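Local coordinates for protein HpuA (Kingella denitrificans ATCC 33394, PDB 5EC6) that probably serves as an outer-membrane lipoprotein receptor that binds haemoglobin so that the bacterium can take up its haem iron, at residues 256-268 / 279-291. Residues are numbered along the deposited sequence; the frame is centred on the assembly and turned at random.
Sequences HTGQVSGGLFAKE and PSGGEIGGTVNFG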
# COMPACT_ATOMS: atom_id res chain seq x y z
N HIS A 256 -19.11 -7.57 11.76
CA HIS A 256 -19.42 -6.39 10.97
C HIS A 256 -18.99 -6.61 9.52
O HIS A 256 -17.94 -7.21 9.26
CB HIS A 256 -18.62 -5.22 11.50
CG HIS A 256 -18.87 -4.92 12.94
ND1 HIS A 256 -19.96 -4.19 13.36
CD2 HIS A 256 -18.17 -5.23 14.05
CE1 HIS A 256 -19.92 -4.08 14.68
NE2 HIS A 256 -18.84 -4.70 15.12
N THR A 257 -19.79 -6.12 8.60
CA THR A 257 -19.50 -6.21 7.16
C THR A 257 -18.86 -4.90 6.73
O THR A 257 -19.39 -3.82 7.02
CB THR A 257 -20.76 -6.46 6.34
OG1 THR A 257 -21.29 -7.73 6.73
CG2 THR A 257 -20.50 -6.51 4.81
N GLY A 258 -17.76 -5.01 6.00
CA GLY A 258 -17.11 -3.82 5.43
C GLY A 258 -17.05 -3.90 3.93
O GLY A 258 -17.04 -4.97 3.34
N GLN A 259 -17.01 -2.72 3.30
CA GLN A 259 -16.86 -2.62 1.89
C GLN A 259 -15.38 -2.54 1.50
O GLN A 259 -14.67 -1.69 2.01
CB GLN A 259 -17.62 -1.36 1.42
CG GLN A 259 -19.11 -1.36 1.79
CD GLN A 259 -19.84 -2.61 1.29
OE1 GLN A 259 -19.74 -2.94 0.12
NE2 GLN A 259 -20.51 -3.33 2.18
N VAL A 260 -14.95 -3.46 0.66
CA VAL A 260 -13.56 -3.54 0.17
C VAL A 260 -13.51 -2.76 -1.16
O VAL A 260 -14.38 -2.91 -2.03
CB VAL A 260 -13.16 -4.97 -0.07
CG1 VAL A 260 -11.75 -5.04 -0.65
CG2 VAL A 260 -13.31 -5.81 1.23
N SER A 261 -12.50 -1.89 -1.29
CA SER A 261 -12.23 -1.20 -2.53
C SER A 261 -10.73 -1.15 -2.70
O SER A 261 -10.03 -0.70 -1.81
CB SER A 261 -12.76 0.23 -2.47
OG SER A 261 -12.62 0.81 -3.74
N GLY A 262 -10.24 -1.62 -3.83
CA GLY A 262 -8.81 -1.60 -4.04
C GLY A 262 -8.39 -1.91 -5.45
O GLY A 262 -9.21 -1.92 -6.35
N GLY A 263 -7.10 -2.11 -5.63
CA GLY A 263 -6.57 -2.36 -6.96
C GLY A 263 -5.23 -2.95 -6.98
O GLY A 263 -4.56 -3.15 -5.94
N LEU A 264 -4.81 -3.30 -8.19
CA LEU A 264 -3.47 -3.80 -8.44
C LEU A 264 -2.60 -2.64 -8.90
O LEU A 264 -3.08 -1.79 -9.69
CB LEU A 264 -3.51 -4.88 -9.50
CG LEU A 264 -4.44 -6.08 -9.17
CD1 LEU A 264 -4.46 -7.09 -10.30
CD2 LEU A 264 -3.91 -6.76 -7.91
N PHE A 265 -1.38 -2.64 -8.40
CA PHE A 265 -0.40 -1.59 -8.63
C PHE A 265 0.88 -2.19 -9.23
O PHE A 265 1.14 -3.38 -9.13
CB PHE A 265 -0.09 -0.87 -7.33
CG PHE A 265 -1.25 -0.09 -6.74
CD1 PHE A 265 -1.58 1.18 -7.18
CD2 PHE A 265 -2.04 -0.67 -5.77
CE1 PHE A 265 -2.62 1.90 -6.62
CE2 PHE A 265 -3.10 0.02 -5.21
CZ PHE A 265 -3.42 1.30 -5.64
N ALA A 266 1.71 -1.28 -9.75
CA ALA A 266 3.03 -1.53 -10.36
C ALA A 266 2.96 -1.89 -11.83
O ALA A 266 2.19 -2.80 -12.26
CB ALA A 266 3.86 -2.54 -9.60
N LYS A 267 3.77 -1.16 -12.62
CA LYS A 267 3.92 -1.52 -14.02
C LYS A 267 4.62 -2.86 -14.15
O LYS A 267 5.30 -3.32 -13.26
CB LYS A 267 4.72 -0.44 -14.77
CG LYS A 267 3.90 0.81 -14.89
CD LYS A 267 4.70 1.99 -15.41
CE LYS A 267 3.80 3.22 -15.44
NZ LYS A 267 4.53 4.38 -14.87
N GLU A 268 4.50 -3.44 -15.35
CA GLU A 268 5.29 -4.61 -15.69
C GLU A 268 6.81 -4.41 -15.68
O GLU A 268 7.27 -3.28 -15.76
CB GLU A 268 4.84 -5.14 -17.05
CG GLU A 268 5.42 -4.38 -18.22
CD GLU A 268 4.73 -3.05 -18.49
OE1 GLU A 268 3.71 -2.62 -17.90
OE2 GLU A 268 5.23 -2.41 -19.42
N PRO A 279 4.62 -9.61 -15.27
CA PRO A 279 3.46 -8.80 -15.59
C PRO A 279 3.32 -7.62 -14.61
O PRO A 279 3.96 -7.63 -13.53
CB PRO A 279 2.27 -9.82 -15.44
CG PRO A 279 2.80 -10.95 -14.68
CD PRO A 279 4.29 -10.97 -14.79
N SER A 280 2.47 -6.70 -14.99
CA SER A 280 1.99 -5.64 -14.09
C SER A 280 1.27 -6.28 -12.92
O SER A 280 0.92 -7.48 -12.96
CB SER A 280 1.10 -4.70 -14.83
OG SER A 280 -0.12 -5.27 -15.21
N GLY A 281 1.04 -5.47 -11.90
CA GLY A 281 0.30 -5.95 -10.71
C GLY A 281 1.12 -6.65 -9.68
O GLY A 281 0.62 -7.51 -8.94
N GLY A 282 2.41 -6.32 -9.60
CA GLY A 282 3.24 -6.83 -8.59
C GLY A 282 2.99 -6.34 -7.15
O GLY A 282 3.61 -6.86 -6.23
N GLU A 283 2.15 -5.33 -7.02
CA GLU A 283 1.71 -4.82 -5.75
C GLU A 283 0.19 -4.70 -5.71
O GLU A 283 -0.49 -4.73 -6.75
CB GLU A 283 2.43 -3.50 -5.42
CG GLU A 283 3.92 -3.74 -5.36
CD GLU A 283 4.78 -2.49 -5.23
OE1 GLU A 283 4.25 -1.39 -5.16
OE2 GLU A 283 6.04 -2.66 -5.17
N ILE A 284 -0.35 -4.56 -4.50
CA ILE A 284 -1.78 -4.58 -4.29
C ILE A 284 -2.08 -3.67 -3.10
O ILE A 284 -1.27 -3.56 -2.21
CB ILE A 284 -2.29 -6.04 -4.00
CG1 ILE A 284 -3.82 -6.12 -4.04
CG2 ILE A 284 -1.79 -6.57 -2.66
CD1 ILE A 284 -4.34 -7.51 -4.21
N GLY A 285 -3.21 -3.01 -3.13
CA GLY A 285 -3.62 -2.19 -1.97
C GLY A 285 -5.09 -1.82 -2.03
O GLY A 285 -5.74 -2.01 -3.04
N GLY A 286 -5.60 -1.31 -0.91
CA GLY A 286 -6.96 -0.89 -0.87
C GLY A 286 -7.41 -0.47 0.50
O GLY A 286 -6.59 -0.29 1.41
N THR A 287 -8.73 -0.34 0.64
CA THR A 287 -9.36 0.06 1.89
C THR A 287 -10.48 -0.92 2.22
O THR A 287 -11.04 -1.59 1.34
CB THR A 287 -9.91 1.50 1.85
OG1 THR A 287 -10.84 1.63 0.77
CG2 THR A 287 -8.76 2.50 1.71
N VAL A 288 -10.80 -0.94 3.51
CA VAL A 288 -11.97 -1.69 3.99
C VAL A 288 -12.76 -0.76 4.88
O VAL A 288 -12.21 -0.24 5.83
CB VAL A 288 -11.62 -2.99 4.76
CG1 VAL A 288 -12.89 -3.76 5.02
CG2 VAL A 288 -10.66 -3.85 3.98
N ASN A 289 -14.01 -0.49 4.52
CA ASN A 289 -14.79 0.57 5.13
C ASN A 289 -16.07 -0.02 5.75
O ASN A 289 -16.95 -0.50 5.02
CB ASN A 289 -15.17 1.61 4.09
CG ASN A 289 -15.68 2.90 4.71
OD1 ASN A 289 -16.41 2.90 5.73
ND2 ASN A 289 -15.30 4.02 4.08
N PHE A 290 -16.11 0.03 7.09
CA PHE A 290 -17.22 -0.54 7.88
C PHE A 290 -18.27 0.54 8.23
O PHE A 290 -19.26 0.26 8.91
CB PHE A 290 -16.64 -1.16 9.15
CG PHE A 290 -15.74 -2.33 8.89
CD1 PHE A 290 -16.26 -3.62 8.77
CD2 PHE A 290 -14.38 -2.14 8.70
CE1 PHE A 290 -15.44 -4.70 8.53
CE2 PHE A 290 -13.55 -3.21 8.42
CZ PHE A 290 -14.09 -4.51 8.34
N GLY A 291 -18.07 1.76 7.75
CA GLY A 291 -18.93 2.89 8.10
C GLY A 291 -18.15 4.16 8.26
O GLY A 291 -16.96 4.14 8.63
O HOH W 1 -20.04 -2.48 9.43
O HOH W 2 -13.44 0.62 1.04
O HOH W 3 4.51 -5.46 -11.55
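Gln-259 to Phe-265 pair antiparallel with Glu-283 to Asn-289, two neighbouring strands of the beta-barrel part of HpuA. The strand axes approach to 4.4 Å, with 158° between their N-to-C directions. Paired backbone bonds join Gln-259 with Asn-289, Ser-261 with Thr-287, Gly-263 with Gly-285 and Phe-265 with Glu-283. A classic beta bulge sets Gly-282 and Glu-283 together against Phe-265. The CA atoms of Gly-262 and Gly-286, a non-hydrogen-bonded pair, are 3.7 Å apart, with no side chain between the two backbones. On the face of Val-260 and Val-288, Leu-264 CD2 meets Ile-284 CD1 at 3.8 Å, and Tyr-177 packs against both. On the face of Ser-261 and Thr-287, the Phe-265 ring lies with its CD2-CE2 edge along the other backbone. Gly-285 N lies at the ring edge, in its plane, 3.7 Å from Phe-265 CE2. Glu-283 carries its carboxylate on an extended chain to the backbone N atoms of Lys-134 and Ser-135. With CG anti to its carbonyl carbon (chi1 -65°), the Phe-290 ring lies against Gly-258. Gly-258 CA makes a CH-pi contact over one face, 3.9 Å from the Phe-290 centroid, while His-256 O lies in plane at the ring edge, 3.6 Å from Phe-290 CE1.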